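Local coordinates for protein lipolytic enzyme, G-D-S-L family (Bacteroides thetaiotaomicron, PDB 7BR2) that acts as a gut bacterial serine esterase of the SGNH (GDSL) hydrolase family and metabolises the drug diltiazem, at residues R53-G61 with E363-F374; L316-W326 with I335-Q345. All blocks are in the same frame, centred on the assembly; numbering follows the deposited sequence.

Contact 1: residues R53-G61 with E363-F374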
loop_
_atom_site.group_PDB
_atom_site.type_symbol
_atom_site.label_atom_id
_atom_site.label_comp_id
_atom_site.label_asym_id
_atom_site.label_seq_id
_atom_site.Cartn_x
_atom_site.Cartn_y
_atom_site.Cartn_z
ATOM N N ARG A 53 -1.813 -12.107 5.504
ATOM C CA ARG A 53 -2.896 -11.237 5.946
ATOM C C ARG A 53 -2.299 -9.911 6.380
ATOM O O ARG A 53 -1.361 -9.885 7.175
ATOM C CB ARG A 53 -3.701 -11.850 7.097
ATOM C CG ARG A 53 -4.835 -12.715 6.614
ATOM C CD ARG A 53 -5.473 -13.530 7.736
ATOM N NE ARG A 53 -6.419 -14.480 7.165
ATOM C CZ ARG A 53 -7.666 -14.169 6.833
ATOM N NH1 ARG A 53 -8.124 -12.931 7.024
ATOM N NH2 ARG A 53 -8.449 -15.088 6.298
ATOM N N VAL A 54 -2.814 -8.830 5.802
ATOM C CA VAL A 54 -2.462 -7.466 6.167
ATOM C C VAL A 54 -3.629 -6.840 6.928
ATOM O O VAL A 54 -4.797 -7.091 6.610
ATOM C CB VAL A 54 -2.100 -6.666 4.904
ATOM C CG1 VAL A 54 -1.814 -5.206 5.229
ATOM C CG2 VAL A 54 -0.896 -7.323 4.247
ATOM N N PHE A 55 -3.310 -6.032 7.939
ATOM C CA PHE A 55 -4.300 -5.367 8.780
ATOM C C PHE A 55 -4.034 -3.875 8.785
ATOM O O PHE A 55 -2.900 -3.433 9.015
ATOM C CB PHE A 55 -4.266 -5.898 10.223
ATOM C CG PHE A 55 -4.620 -7.353 10.340
ATOM C CD1 PHE A 55 -3.656 -8.339 10.114
ATOM C CD2 PHE A 55 -5.910 -7.747 10.669
ATOM C CE1 PHE A 55 -3.976 -9.688 10.213
ATOM C CE2 PHE A 55 -6.237 -9.096 10.777
ATOM C CZ PHE A 55 -5.265 -10.067 10.548
ATOM N N ASN A 56 -5.075 -3.110 8.509
ATOM C CA ASN A 56 -5.087 -1.679 8.773
ATOM C C ASN A 56 -5.207 -1.438 10.283
ATOM O O ASN A 56 -6.209 -1.816 10.897
ATOM C CB ASN A 56 -6.265 -1.070 8.017
ATOM C CG ASN A 56 -6.367 0.437 8.166
ATOM O OD1 ASN A 56 -5.722 1.046 9.024
ATOM N ND2 ASN A 56 -7.226 1.043 7.342
ATOM N N GLY A 57 -4.196 -0.822 10.901
ATOM C CA GLY A 57 -4.294 -0.459 12.305
ATOM C C GLY A 57 -4.125 1.035 12.481
ATOM O O GLY A 57 -3.439 1.507 13.392
ATOM N N GLY A 58 -4.700 1.795 11.558
ATOM C CA GLY A 58 -4.689 3.242 11.634
ATOM C C GLY A 58 -5.989 3.727 12.252
ATOM O O GLY A 58 -7.039 3.117 12.062
ATOM N N ILE A 59 -5.894 4.813 13.020
ATOM C CA ILE A 59 -7.045 5.580 13.481
ATOM C C ILE A 59 -6.736 7.057 13.271
ATOM O O ILE A 59 -5.704 7.549 13.737
ATOM C CB ILE A 59 -7.368 5.296 14.961
ATOM C CG1 ILE A 59 -7.754 3.825 15.157
ATOM C CG2 ILE A 59 -8.467 6.212 15.451
ATOM C CD1 ILE A 59 -8.329 3.525 16.506
ATOM N N GLY A 60 -7.617 7.759 12.563
ATOM C CA GLY A 60 -7.373 9.168 12.293
ATOM C C GLY A 60 -7.245 9.981 13.571
ATOM O O GLY A 60 -8.010 9.803 14.524
ATOM N N GLY A 61 -6.282 10.909 13.570
ATOM C CA GLY A 61 -6.041 11.782 14.693
ATOM C C GLY A 61 -5.039 11.276 15.710
ATOM O O GLY A 61 -4.681 12.032 16.619
ATOM N N GLU A 363 -12.997 -3.347 5.761
ATOM C CA GLU A 363 -12.056 -3.133 6.860
ATOM C C GLU A 363 -12.149 -1.705 7.391
ATOM O O GLU A 363 -12.055 -1.482 8.608
ATOM C CB GLU A 363 -10.629 -3.457 6.418
ATOM C CG GLU A 363 -9.645 -3.509 7.579
ATOM C CD GLU A 363 -8.205 -3.798 7.149
ATOM O OE1 GLU A 363 -7.868 -3.582 5.959
ATOM O OE2 GLU A 363 -7.417 -4.247 8.019
ATOM N N ARG A 364 -12.377 -0.730 6.506
ATOM C CA ARG A 364 -12.527 0.647 6.982
ATOM C C ARG A 364 -13.709 0.781 7.927
ATOM O O ARG A 364 -13.657 1.558 8.893
ATOM C CB ARG A 364 -12.689 1.624 5.818
ATOM C CG ARG A 364 -11.365 2.011 5.126
ATOM C CD ARG A 364 -11.074 3.509 5.236
ATOM N NE ARG A 364 -10.970 3.968 6.616
ATOM C CZ ARG A 364 -11.942 4.601 7.268
ATOM N NH1 ARG A 364 -11.759 4.980 8.520
ATOM N NH2 ARG A 364 -13.095 4.843 6.666
ATOM N N THR A 365 -14.797 0.046 7.670
ATOM C CA THR A 365 -15.903 0.137 8.635
ATOM C C THR A 365 -15.459 -0.373 9.999
ATOM O O THR A 365 -15.812 0.206 11.044
ATOM C CB THR A 365 -17.155 -0.613 8.159
ATOM O OG1 THR A 365 -16.988 -2.032 8.304
ATOM C CG2 THR A 365 -17.475 -0.267 6.718
ATOM N N PHE A 366 -14.614 -1.413 10.008
ATOM C CA PHE A 366 -14.058 -1.839 11.299
ATOM C C PHE A 366 -13.178 -0.760 11.929
ATOM O O PHE A 366 -13.135 -0.631 13.165
ATOM C CB PHE A 366 -13.274 -3.148 11.144
ATOM C CG PHE A 366 -14.145 -4.381 11.115
ATOM C CD1 PHE A 366 -14.749 -4.796 9.941
ATOM C CD2 PHE A 366 -14.328 -5.143 12.269
ATOM C CE1 PHE A 366 -15.554 -5.941 9.907
ATOM C CE2 PHE A 366 -15.128 -6.290 12.246
ATOM C CZ PHE A 366 -15.747 -6.683 11.052
ATOM N N ARG A 367 -12.495 0.043 11.107
ATOM C CA ARG A 367 -11.660 1.121 11.648
ATOM C C ARG A 367 -12.516 2.236 12.265
ATOM O O ARG A 367 -12.128 2.854 13.270
ATOM C CB ARG A 367 -10.760 1.717 10.560
ATOM C CG ARG A 367 -9.710 0.778 9.956
ATOM C CD ARG A 367 -9.162 -0.181 10.973
ATOM N NE ARG A 367 -8.290 0.481 11.925
ATOM C CZ ARG A 367 -8.016 0.008 13.133
ATOM N NH1 ARG A 367 -7.205 0.682 13.941
ATOM N NH2 ARG A 367 -8.566 -1.132 13.529
ATOM N N GLU A 368 -13.669 2.528 11.657
ATOM C CA GLU A 368 -14.607 3.483 12.253
ATOM C C GLU A 368 -15.107 2.969 13.602
ATOM O O GLU A 368 -15.212 3.724 14.588
ATOM C CB GLU A 368 -15.782 3.732 11.301
ATOM C CG GLU A 368 -15.406 4.363 9.958
ATOM C CD GLU A 368 -15.127 5.855 10.063
ATOM O OE1 GLU A 368 -15.616 6.487 11.016
ATOM O OE2 GLU A 368 -14.398 6.403 9.213
ATOM N N TYR A 369 -15.395 1.672 13.674
ATOM C CA TYR A 369 -15.796 1.121 14.964
ATOM C C TYR A 369 -14.675 1.280 15.990
ATOM O O TYR A 369 -14.924 1.676 17.137
ATOM C CB TYR A 369 -16.221 -0.340 14.795
ATOM C CG TYR A 369 -16.245 -1.150 16.071
ATOM C CD1 TYR A 369 -17.331 -1.084 16.952
ATOM C CD2 TYR A 369 -15.195 -2.015 16.383
ATOM C CE1 TYR A 369 -17.356 -1.841 18.125
ATOM C CE2 TYR A 369 -15.209 -2.771 17.543
ATOM C CZ TYR A 369 -16.293 -2.684 18.416
ATOM O OH TYR A 369 -16.297 -3.454 19.562
ATOM N N ALA A 370 -13.431 1.027 15.575
ATOM C CA ALA A 370 -12.293 1.188 16.481
ATOM C C ALA A 370 -12.160 2.628 16.970
ATOM O O ALA A 370 -11.776 2.860 18.123
ATOM C CB ALA A 370 -10.996 0.732 15.804
ATOM N N TRP A 371 -12.414 3.612 16.100
ATOM C CA TRP A 371 -12.421 4.982 16.605
ATOM C C TRP A 371 -13.492 5.144 17.676
ATOM O O TRP A 371 -13.248 5.749 18.725
ATOM C CB TRP A 371 -12.645 6.028 15.514
ATOM C CG TRP A 371 -12.586 7.398 16.162
ATOM C CD1 TRP A 371 -11.471 8.166 16.351
ATOM C CD2 TRP A 371 -13.667 8.114 16.789
ATOM N NE1 TRP A 371 -11.794 9.313 17.022
ATOM C CE2 TRP A 371 -13.131 9.307 17.308
ATOM C CE3 TRP A 371 -15.035 7.864 16.954
ATOM C CZ2 TRP A 371 -13.912 10.248 17.980
ATOM C CZ3 TRP A 371 -15.808 8.802 17.627
ATOM C CH2 TRP A 371 -15.244 9.975 18.128
ATOM N N CYS A 372 -14.693 4.615 17.437
ATOM C CA CYS A 372 -15.707 4.727 18.483
ATOM C C CYS A 372 -15.187 4.164 19.798
ATOM O O CYS A 372 -15.346 4.779 20.865
ATOM C CB CYS A 372 -17.001 4.023 18.053
ATOM S SG CYS A 372 -17.854 4.946 16.747
ATOM N N GLN A 373 -14.453 3.060 19.720
ATOM C CA GLN A 373 -14.050 2.389 20.950
ATOM C C GLN A 373 -12.933 3.140 21.662
ATOM O O GLN A 373 -13.028 3.398 22.866
ATOM C CB GLN A 373 -13.640 0.938 20.665
ATOM C CG GLN A 373 -14.840 -0.002 20.447
ATOM C CD GLN A 373 -15.779 -0.099 21.663
ATOM O OE1 GLN A 373 -15.462 0.388 22.743
ATOM N NE2 GLN A 373 -16.931 -0.754 21.482
ATOM N N PHE A 374 -11.851 3.474 20.953
ATOM C CA PHE A 374 -10.698 4.069 21.622
ATOM C C PHE A 374 -10.710 5.598 21.620
ATOM O O PHE A 374 -10.154 6.218 22.537
ATOM C CB PHE A 374 -9.408 3.541 20.988
ATOM C CG PHE A 374 -9.263 2.064 21.119
ATOM C CD1 PHE A 374 -8.779 1.502 22.284
ATOM C CD2 PHE A 374 -9.646 1.221 20.081
ATOM C CE1 PHE A 374 -8.670 0.119 22.405
ATOM C CE2 PHE A 374 -9.536 -0.153 20.192
ATOM C CZ PHE A 374 -9.053 -0.707 21.357
HETATM O O HOH W 1 -7.689 -4.020 10.469
HETATM O O HOH W 2 -8.811 -0.692 5.383
#
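The outermost strand of the parallel sheet of the SGNH hydrolase fold, 53-58, and the loop that follows it lie against helix 344-377, where Asn56 meets Glu363, Gly58 meets Arg367 and Ile59 packs on Trp371. At their closest the axes of strand 53-58 and helix segment 363-374 come within 9.2 Å, inclined at 34°. Glu363 reaches the strand because its CG stands anti to the backbone N (chi1 -169°) and the chain stays extended beyond it. Its OE2 accepts from Asn56 N at 2.6 Å, the donor coming from above the carboxylate plane. Two waters tie the same residues together: one bridges Asn56 O and Glu363 OE2, the other Asn56 ND2 and Glu363 OE1. Asn56 also makes an Asx turn, its OD1 accepting from Gly58 N at 2.8 Å.

Arg367, bent at chi2 and chi3, grips Gly58 O side-on with two nitrogens, NE at 2.9 Å and NH1 at 3.1 Å. The oxygen lies close to the guanidinium plane, and both donors reach it from one face of the carbonyl. Asn56 O and Gly57 CA lie over one face of the guanidinium, Ala370 CB over the other, so the group is sandwiched as well as bonded. Beyond the polar part, Ile59 spreads its branches: CG2 touches the edge of the Trp371 ring at CD1 (3.7 Å), while Ile59 CD1 reaches Ala370 CB (3.9 Å), whose small methyl allows the close approach.

Arg367 has a second partner in Asp74 of helix 64-75, and Glu363 has one in Arg359. Strand 21-26 pairs with the inner edge of 53-58, and helix 35-46 packs on Val54 and Asn56.

Contact 2: residues L316-W326 with I335-Q345; sequences LLIDDQEIGTW and INLAAESKTPQ
Ile335 lays its CG2 and CD1 over one face of the Trp326 indole, CG2 making a CH-pi contact 3.8 Å from the centroid of the five-membered ring. Trp326 stands on the second strand of a beta hairpin, near its open end; strands 313-318 and 321-327 are joined by a type I' turn from Ile318 to Gln321, and the hairpin packs against the segment leading from strand 335-336 into helix 344-377. The chi1 of Ile335 (57°) sets CG1 between the backbone N and the carbonyl carbon, and both branches then reach the ring. Glu340 meets the indole at its edge, OE2 lying 3.4 Å from Trp326 CZ2, with carboxylate and ring planes nearly perpendicular (86°). An alanine in place of Trp326 would probably leave the Ile335 branches without their aromatic face and the Glu340 carboxylate freer to turn.

Leucine and isoleucine suit the buried side of the hairpin because their methyls meet apolar partners there: Leu316 CD2 touches Leu337 CD2 at 3.7 Å, and Ile318 CG2 lies 3.6 Å from Pro344 CD, a rigid ring in the first turn of the helix. Thr343 suits the N-cap just before it: OG1 accepts from Tyr346 N, while its methyl CG2 touches both Ile318 CD1 and Ile323 CD1. At the more polar margin, a water donates to Glu340 OE1 at 2.6 Å and to Ile323 O at 3.2 Å.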
loop_
_atom_site.group_PDB
_atom_site.type_symbol
_atom_site.label_atom_id
_atom_site.label_comp_id
_atom_site.label_asym_id
_atom_site.label_seq_id
_atom_site.Cartn_x
_atom_site.Cartn_y
_atom_site.Cartn_z
ATOM N N LEU A 316 -0.278 -8.900 -31.753
ATOM C CA LEU A 316 -0.185 -9.735 -30.569
ATOM C C LEU A 316 -1.587 -10.091 -30.107
ATOM O O LEU A 316 -2.409 -9.200 -29.875
ATOM C CB LEU A 316 0.564 -9.019 -29.451
ATOM C CG LEU A 316 0.455 -9.726 -28.097
ATOM C CD1 LEU A 316 1.054 -11.129 -28.147
ATOM C CD2 LEU A 316 1.096 -8.893 -27.012
ATOM N N LEU A 317 -1.855 -11.388 -29.990
ATOM C CA LEU A 317 -3.074 -11.900 -29.392
ATOM C C LEU A 317 -2.711 -12.838 -28.249
ATOM O O LEU A 317 -1.730 -13.578 -28.331
ATOM C CB LEU A 317 -3.937 -12.646 -30.414
ATOM C CG LEU A 317 -4.463 -11.895 -31.640
ATOM C CD1 LEU A 317 -3.535 -12.105 -32.803
ATOM C CD2 LEU A 317 -5.855 -12.373 -31.989
ATOM N N ILE A 318 -3.473 -12.779 -27.165
ATOM C CA ILE A 318 -3.300 -13.710 -26.060
ATOM C C ILE A 318 -4.662 -14.323 -25.795
ATOM O O ILE A 318 -5.639 -13.591 -25.578
ATOM C CB ILE A 318 -2.744 -13.029 -24.804
ATOM C CG1 ILE A 318 -1.412 -12.342 -25.131
ATOM C CG2 ILE A 318 -2.557 -14.065 -23.680
ATOM C CD1 ILE A 318 -0.642 -11.833 -23.930
ATOM N N ASP A 319 -4.737 -15.652 -25.843
ATOM C CA ASP A 319 -6.011 -16.361 -25.732
ATOM C C ASP A 319 -7.047 -15.796 -26.704
ATOM O O ASP A 319 -8.224 -15.639 -26.373
ATOM C CB ASP A 319 -6.533 -16.346 -24.292
ATOM C CG ASP A 319 -5.924 -17.447 -23.448
ATOM O OD1 ASP A 319 -5.108 -18.220 -23.991
ATOM O OD2 ASP A 319 -6.274 -17.541 -22.250
ATOM N N ASP A 320 -6.572 -15.402 -27.887
ATOM C CA ASP A 320 -7.373 -14.906 -29.008
ATOM C C ASP A 320 -7.953 -13.511 -28.779
ATOM O O ASP A 320 -8.910 -13.118 -29.463
ATOM C CB ASP A 320 -8.490 -15.889 -29.395
ATOM C CG ASP A 320 -8.942 -15.715 -30.853
ATOM O OD1 ASP A 320 -8.073 -15.539 -31.734
ATOM O OD2 ASP A 320 -10.161 -15.759 -31.127
ATOM N N GLN A 321 -7.393 -12.736 -27.855
ATOM C CA GLN A 321 -7.796 -11.348 -27.664
ATOM C C GLN A 321 -6.700 -10.443 -28.204
ATOM O O GLN A 321 -5.541 -10.535 -27.780
ATOM C CB GLN A 321 -8.072 -11.022 -26.199
ATOM C CG GLN A 321 -9.533 -10.632 -25.922
ATOM C CD GLN A 321 -9.954 -9.293 -26.563
ATOM O OE1 GLN A 321 -9.237 -8.275 -26.504
ATOM N NE2 GLN A 321 -11.142 -9.299 -27.184
ATOM N N GLU A 322 -7.072 -9.562 -29.123
ATOM C CA GLU A 322 -6.107 -8.647 -29.697
ATOM C C GLU A 322 -5.611 -7.682 -28.633
ATOM O O GLU A 322 -6.398 -7.022 -27.958
ATOM C CB GLU A 322 -6.741 -7.902 -30.871
ATOM C CG GLU A 322 -5.858 -6.824 -31.464
ATOM C CD GLU A 322 -6.330 -6.365 -32.839
ATOM O OE1 GLU A 322 -7.288 -6.963 -33.391
ATOM O OE2 GLU A 322 -5.724 -5.412 -33.375
ATOM N N ILE A 323 -4.295 -7.596 -28.498
ATOM C CA ILE A 323 -3.666 -6.708 -27.538
ATOM C C ILE A 323 -3.193 -5.419 -28.201
ATOM O O ILE A 323 -3.388 -4.329 -27.660
ATOM C CB ILE A 323 -2.490 -7.442 -26.859
ATOM C CG1 ILE A 323 -2.930 -8.824 -26.365
ATOM C CG2 ILE A 323 -1.875 -6.580 -25.776
ATOM C CD1 ILE A 323 -4.043 -8.790 -25.310
ATOM N N GLY A 324 -2.579 -5.543 -29.372
ATOM C CA GLY A 324 -2.065 -4.407 -30.105
ATOM C C GLY A 324 -1.198 -4.878 -31.256
ATOM O O GLY A 324 -1.079 -6.081 -31.540
ATOM N N THR A 325 -0.587 -3.906 -31.919
ATOM C CA THR A 325 0.283 -4.185 -33.050
ATOM C C THR A 325 1.647 -3.560 -32.808
ATOM O O THR A 325 1.752 -2.411 -32.361
ATOM C CB THR A 325 -0.335 -3.676 -34.357
ATOM O OG1 THR A 325 -1.570 -4.365 -34.589
ATOM C CG2 THR A 325 0.592 -3.935 -35.531
ATOM N N TRP A 326 2.691 -4.335 -33.088
ATOM C CA TRP A 326 4.060 -3.896 -32.888
ATOM C C TRP A 326 4.891 -4.273 -34.106
ATOM O O TRP A 326 4.610 -5.262 -34.793
ATOM C CB TRP A 326 4.692 -4.535 -31.640
ATOM C CG TRP A 326 4.284 -3.966 -30.296
ATOM C CD1 TRP A 326 4.947 -3.017 -29.567
ATOM C CD2 TRP A 326 3.138 -4.333 -29.518
ATOM N NE1 TRP A 326 4.281 -2.769 -28.389
ATOM C CE2 TRP A 326 3.166 -3.562 -28.338
ATOM C CE3 TRP A 326 2.085 -5.234 -29.708
ATOM C CZ2 TRP A 326 2.185 -3.669 -27.356
ATOM C CZ3 TRP A 326 1.115 -5.337 -28.734
ATOM C CH2 TRP A 326 1.171 -4.561 -27.574
ATOM N N ILE A 335 8.649 -6.199 -25.141
ATOM C CA ILE A 335 7.512 -5.361 -24.774
ATOM C C ILE A 335 7.006 -5.794 -23.399
ATOM O O ILE A 335 7.147 -6.957 -22.995
ATOM C CB ILE A 335 6.383 -5.405 -25.819
ATOM C CG1 ILE A 335 5.915 -6.838 -26.040
ATOM C CG2 ILE A 335 6.841 -4.776 -27.128
ATOM C CD1 ILE A 335 4.661 -6.913 -26.856
ATOM N N ASN A 336 6.467 -4.833 -22.651
ATOM C CA ASN A 336 5.974 -5.092 -21.300
ATOM C C ASN A 336 4.501 -5.491 -21.361
ATOM O O ASN A 336 3.627 -4.653 -21.620
ATOM C CB ASN A 336 6.174 -3.870 -20.407
ATOM C CG ASN A 336 5.844 -4.157 -18.965
ATOM O OD1 ASN A 336 5.572 -5.308 -18.598
ATOM N ND2 ASN A 336 5.910 -3.126 -18.125
ATOM N N LEU A 337 4.220 -6.776 -21.145
ATOM C CA LEU A 337 2.825 -7.209 -21.119
ATOM C C LEU A 337 2.069 -6.624 -19.923
ATOM O O LEU A 337 0.851 -6.448 -19.995
ATOM C CB LEU A 337 2.738 -8.732 -21.106
ATOM C CG LEU A 337 3.290 -9.443 -22.339
ATOM C CD1 LEU A 337 3.063 -10.938 -22.205
ATOM C CD2 LEU A 337 2.640 -8.884 -23.595
ATOM N N ALA A 338 2.766 -6.290 -18.832
ATOM C CA ALA A 338 2.109 -5.703 -17.666
ATOM C C ALA A 338 1.562 -4.295 -17.903
ATOM O O ALA A 338 0.816 -3.795 -17.051
ATOM C CB ALA A 338 3.070 -5.676 -16.485
ATOM N N ALA A 339 1.917 -3.634 -19.007
ATOM C CA ALA A 339 1.341 -2.343 -19.363
ATOM C C ALA A 339 0.194 -2.470 -20.358
ATOM O O ALA A 339 -0.389 -1.454 -20.760
ATOM C CB ALA A 339 2.419 -1.413 -19.932
ATOM N N GLU A 340 -0.159 -3.686 -20.751
ATOM C CA GLU A 340 -1.199 -3.929 -21.746
ATOM C C GLU A 340 -2.433 -4.443 -21.004
ATOM O O GLU A 340 -2.534 -5.637 -20.704
ATOM C CB GLU A 340 -0.704 -4.926 -22.793
ATOM C CG GLU A 340 0.575 -4.488 -23.486
ATOM C CD GLU A 340 0.411 -3.160 -24.206
ATOM O OE1 GLU A 340 -0.703 -2.890 -24.704
ATOM O OE2 GLU A 340 1.394 -2.389 -24.272
ATOM N N SER A 341 -3.366 -3.538 -20.698
ATOM C CA SER A 341 -4.517 -3.898 -19.871
ATOM C C SER A 341 -5.445 -4.902 -20.549
ATOM O O SER A 341 -6.344 -5.440 -19.893
ATOM C CB SER A 341 -5.293 -2.635 -19.485
ATOM O OG SER A 341 -6.143 -2.246 -20.549
ATOM N N LYS A 342 -5.260 -5.162 -21.835
ATOM C CA LYS A 342 -6.145 -6.084 -22.528
ATOM C C LYS A 342 -5.752 -7.550 -22.378
ATOM O O LYS A 342 -6.517 -8.412 -22.821
ATOM C CB LYS A 342 -6.208 -5.720 -24.006
ATOM C CG LYS A 342 -6.855 -4.379 -24.284
ATOM C CD LYS A 342 -6.788 -4.089 -25.775
ATOM C CE LYS A 342 -7.231 -2.680 -26.129
ATOM N NZ LYS A 342 -8.261 -2.668 -27.217
ATOM N N THR A 343 -4.599 -7.865 -21.783
ATOM C CA THR A 343 -4.226 -9.271 -21.664
ATOM C C THR A 343 -5.164 -9.974 -20.688
ATOM O O THR A 343 -5.694 -9.350 -19.758
ATOM C CB THR A 343 -2.779 -9.458 -21.200
ATOM O OG1 THR A 343 -2.657 -9.215 -19.796
ATOM C CG2 THR A 343 -1.834 -8.526 -21.971
ATOM N N PRO A 344 -5.393 -11.271 -20.889
ATOM C CA PRO A 344 -6.250 -12.011 -19.952
ATOM C C PRO A 344 -5.709 -12.027 -18.541
ATOM O O PRO A 344 -6.491 -11.895 -17.595
ATOM C CB PRO A 344 -6.305 -13.413 -20.568
ATOM C CG PRO A 344 -6.063 -13.162 -22.026
ATOM C CD PRO A 344 -5.033 -12.073 -22.059
ATOM N N GLN A 345 -4.388 -12.161 -18.371
ATOM C CA GLN A 345 -3.812 -12.155 -17.035
ATOM C C GLN A 345 -3.950 -10.787 -16.373
ATOM O O GLN A 345 -4.051 -10.704 -15.144
ATOM C CB GLN A 345 -2.338 -12.590 -17.055
ATOM C CG GLN A 345 -1.374 -11.685 -17.830
ATOM C CD GLN A 345 -1.050 -12.175 -19.248
ATOM O OE1 GLN A 345 -1.922 -12.657 -19.977
ATOM N NE2 GLN A 345 0.207 -11.996 -19.655
HETATM O O HOH W 3 -1.472 -1.854 -27.002
#

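Overall arrangement
Helix 344-377 is the element common to both contacts: contact 2 holds its N-terminal end against the hairpin 313-327, and contact 1 lays a later part along the edge of the parallel sheet. Their centres are about 39 Å apart on opposite sides of the chain's centre, the nearest atoms about 20 Å apart, so the two do not touch. In sequence, contact 2 is nested inside the long loop closed by contact 1. Contact 1 lies nearer the probable active site, since Gly60 touches the likely Ser28-His207-Asp204 triad expected of an SGNH hydrolase. Contact 2, by contrast, belongs to the beta-rich part of the molecule.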